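Long-range contact in extracellular solute-binding protein family 1 (Arthrobacter chlorophenolicus, PDB 4R2F), which binds sugars such as the disaccharide laminaribiose and probably delivers them to a membrane transporter as its extracellular solute-binding component: residues Ser163-Gly171 with Ala182-Ala191. Sequence-based numbering, arbitrary orientation.
Sequences SLFEKAGVG and AGKKLKGVGA
Leu-186 enters the angle between Leu-164, Phe-165 and Ala-168, and its two methyls divide the work. Leu-186 CD1 lies over a face of the Phe-165 ring, 4.2 Å from the centroid and 27° off the normal, which meets the geometry of a CH-pi contact. Leu-186 CD2 turns to the other helix's backbone, 3.3 Å from Leu-164 O, and also packs on Ala-168 CB at 3.7 Å. The first torsion explains this reach: CG stands anti to the carbonyl carbon (chi1 -73°), bringing the branched end closer to 163-168 than the CB direction alone would suggest. Cutting Leu-186 back to alanine removes both methyls and is likely to leave a gap beside Ala-168 and the Phe-165 face without its CH-pi partner. The small side chain of Ala-168 permits a close approach, its CA being 5.4 Å from that of Leu-186. Beyond the Schellman turn at Gly-169, Val-170 splits its branches between two neighbours: Val-170 CG2 meets Ala-182 CB at 4.0 Å, while Val-170 CG1 crosses the base of Lys-185, 3.6 Å from Lys-185 CB.

The solvent side differs in exposure: its lysine chains lead outward. The Lys-167 chain kinks twice and runs antiparallel to Val-189, with Lys-167 CD 3.7 Å from Val-189 CG2, a methyl that also links this side to Ala-168; the amino end of Lys-185 departs from 163-171. On the buried side Ala-272 touches both Leu-164 and Leu-186, and Pro-173 packs on Phe-165. Segments 163-168 and 182-188 run at 87° to each other. At the periphery of the binding protein, the contact thus joins helix 162-168, which directly follows strand 145-161, and the turn after it to the C-terminal half of helix 176-188 and the residues that follow.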
loop_
_atom_site.group_PDB
_atom_site.type_symbol
_atom_site.label_atom_id
_atom_site.label_comp_id
_atom_site.label_asym_id
_atom_site.label_seq_id
_atom_site.Cartn_x
_atom_site.Cartn_y
_atom_site.Cartn_z
ATOM N N SER A 163 -15.483 -17.335 12.511
ATOM C CA SER A 163 -16.344 -17.466 13.695
ATOM C C SER A 163 -17.422 -16.395 13.722
ATOM O O SER A 163 -18.527 -16.631 14.181
ATOM C CB SER A 163 -15.511 -17.417 14.983
ATOM O OG SER A 163 -14.705 -16.239 15.040
ATOM N N LEU A 164 -17.117 -15.215 13.206
ATOM C CA LEU A 164 -18.066 -14.117 13.294
ATOM C C LEU A 164 -19.118 -14.182 12.218
ATOM O O LEU A 164 -20.240 -13.699 12.405
ATOM C CB LEU A 164 -17.334 -12.761 13.241
ATOM C CG LEU A 164 -16.504 -12.497 14.496
ATOM C CD1 LEU A 164 -15.767 -11.173 14.419
ATOM C CD2 LEU A 164 -17.398 -12.526 15.729
ATOM N N PHE A 165 -18.757 -14.763 11.082
ATOM C CA PHE A 165 -19.730 -15.001 10.027
ATOM C C PHE A 165 -20.662 -16.130 10.455
ATOM O O PHE A 165 -21.855 -16.065 10.221
ATOM C CB PHE A 165 -19.037 -15.297 8.697
ATOM C CG PHE A 165 -18.712 -14.055 7.930
ATOM C CD1 PHE A 165 -17.668 -13.219 8.344
ATOM C CD2 PHE A 165 -19.505 -13.663 6.861
ATOM C CE1 PHE A 165 -17.403 -12.043 7.665
ATOM C CE2 PHE A 165 -19.247 -12.483 6.189
ATOM C CZ PHE A 165 -18.192 -11.681 6.579
ATOM N N GLU A 166 -20.106 -17.137 11.120
ATOM C CA GLU A 166 -20.894 -18.229 11.681
ATOM C C GLU A 166 -21.869 -17.722 12.748
ATOM O O GLU A 166 -23.038 -18.053 12.726
ATOM C CB GLU A 166 -19.941 -19.257 12.274
ATOM C CG GLU A 166 -20.568 -20.348 13.116
ATOM C CD GLU A 166 -19.520 -21.347 13.564
ATOM O OE1 GLU A 166 -18.432 -20.918 14.017
ATOM O OE2 GLU A 166 -19.779 -22.559 13.446
ATOM N N LYS A 167 -21.377 -16.904 13.670
ATOM C CA LYS A 167 -22.209 -16.306 14.681
ATOM C C LYS A 167 -23.360 -15.487 14.115
ATOM O O LYS A 167 -24.463 -15.525 14.636
ATOM C CB LYS A 167 -21.375 -15.411 15.597
ATOM C CG LYS A 167 -22.110 -14.983 16.861
ATOM C CD LYS A 167 -21.572 -13.676 17.435
ATOM C CE LYS A 167 -20.247 -13.863 18.160
ATOM N NZ LYS A 167 -20.428 -14.304 19.568
ATOM N N ALA A 168 -23.107 -14.726 13.064
ATOM C CA ALA A 168 -24.134 -13.870 12.474
ATOM C C ALA A 168 -25.044 -14.650 11.534
ATOM O O ALA A 168 -26.038 -14.116 11.062
ATOM C CB ALA A 168 -23.486 -12.710 11.705
ATOM N N GLY A 169 -24.665 -15.882 11.212
ATOM C CA GLY A 169 -25.452 -16.711 10.331
ATOM C C GLY A 169 -25.422 -16.225 8.894
ATOM O O GLY A 169 -26.411 -16.330 8.202
ATOM N N VAL A 170 -24.288 -15.695 8.432
ATOM C CA VAL A 170 -24.219 -15.181 7.055
ATOM C C VAL A 170 -23.015 -15.715 6.291
ATOM O O VAL A 170 -22.062 -16.244 6.876
ATOM C CB VAL A 170 -24.203 -13.635 7.003
ATOM C CG1 VAL A 170 -25.499 -13.061 7.546
ATOM C CG2 VAL A 170 -23.018 -13.076 7.770
ATOM N N GLY A 171 -23.097 -15.589 4.970
ATOM C CA GLY A 171 -22.064 -16.047 4.060
ATOM C C GLY A 171 -21.131 -14.907 3.670
ATOM O O GLY A 171 -21.410 -13.719 3.903
ATOM N N ALA A 182 -24.824 -8.667 4.681
ATOM C CA ALA A 182 -24.082 -9.399 5.681
ATOM C C ALA A 182 -23.594 -8.445 6.775
ATOM O O ALA A 182 -23.648 -8.775 7.968
ATOM C CB ALA A 182 -22.915 -10.110 5.046
ATOM N N GLY A 183 -23.135 -7.271 6.356
ATOM C CA GLY A 183 -22.713 -6.226 7.277
ATOM C C GLY A 183 -23.758 -5.855 8.315
ATOM O O GLY A 183 -23.444 -5.756 9.504
ATOM N N LYS A 184 -24.995 -5.628 7.873
ATOM C CA LYS A 184 -26.109 -5.402 8.814
ATOM C C LYS A 184 -26.272 -6.543 9.848
ATOM O O LYS A 184 -26.568 -6.292 11.009
ATOM C CB LYS A 184 -27.436 -5.241 8.069
ATOM C CG LYS A 184 -27.587 -3.967 7.260
ATOM C CD LYS A 184 -28.968 -3.965 6.620
ATOM C CE LYS A 184 -29.118 -2.874 5.582
ATOM N NZ LYS A 184 -30.538 -2.733 5.180
ATOM N N LYS A 185 -26.111 -7.793 9.417
ATOM C CA LYS A 185 -26.285 -8.930 10.326
ATOM C C LYS A 185 -25.113 -9.017 11.270
ATOM O O LYS A 185 -25.274 -9.392 12.411
ATOM C CB LYS A 185 -26.403 -10.250 9.572
ATOM C CG LYS A 185 -27.602 -10.344 8.647
ATOM C CD LYS A 185 -28.879 -10.615 9.409
ATOM C CE LYS A 185 -30.005 -10.889 8.437
ATOM N NZ LYS A 185 -31.267 -11.150 9.172
ATOM N N LEU A 186 -23.926 -8.685 10.780
ATOM C CA LEU A 186 -22.738 -8.707 11.609
ATOM C C LEU A 186 -22.839 -7.623 12.666
ATOM O O LEU A 186 -22.486 -7.837 13.822
ATOM C CB LEU A 186 -21.494 -8.512 10.757
ATOM C CG LEU A 186 -21.161 -9.745 9.921
ATOM C CD1 LEU A 186 -20.281 -9.376 8.743
ATOM C CD2 LEU A 186 -20.484 -10.802 10.784
ATOM N N LYS A 187 -23.332 -6.459 12.274
ATOM C CA LYS A 187 -23.577 -5.397 13.240
ATOM C C LYS A 187 -24.540 -5.869 14.329
ATOM O O LYS A 187 -24.349 -5.597 15.504
ATOM C CB LYS A 187 -24.131 -4.173 12.535
ATOM C CG LYS A 187 -24.464 -2.990 13.448
ATOM C CD LYS A 187 -25.049 -1.878 12.587
ATOM C CE LYS A 187 -26.333 -1.295 13.141
ATOM N NZ LYS A 187 -26.025 -0.538 14.376
ATOM N N GLY A 188 -25.558 -6.606 13.921
ATOM C CA GLY A 188 -26.550 -7.150 14.824
ATOM C C GLY A 188 -25.991 -8.133 15.827
ATOM O O GLY A 188 -26.591 -8.314 16.851
ATOM N N VAL A 189 -24.846 -8.766 15.567
ATOM C CA VAL A 189 -24.214 -9.576 16.625
ATOM C C VAL A 189 -23.007 -8.867 17.254
ATOM O O VAL A 189 -22.167 -9.509 17.872
ATOM C CB VAL A 189 -23.856 -11.019 16.188
ATOM C CG1 VAL A 189 -25.114 -11.753 15.727
ATOM C CG2 VAL A 189 -22.767 -11.052 15.114
ATOM N N GLY A 190 -22.938 -7.547 17.113
ATOM C CA GLY A 190 -21.888 -6.749 17.764
ATOM C C GLY A 190 -20.535 -6.688 17.065
ATOM O O GLY A 190 -19.541 -6.264 17.655
ATOM N N ALA A 191 -20.483 -7.087 15.803
ATOM C CA ALA A 191 -19.218 -7.084 15.067
ATOM C C ALA A 191 -19.138 -5.881 14.125
ATOM O O ALA A 191 -20.137 -5.201 13.862
ATOM C CB ALA A 191 -19.074 -8.376 14.280
#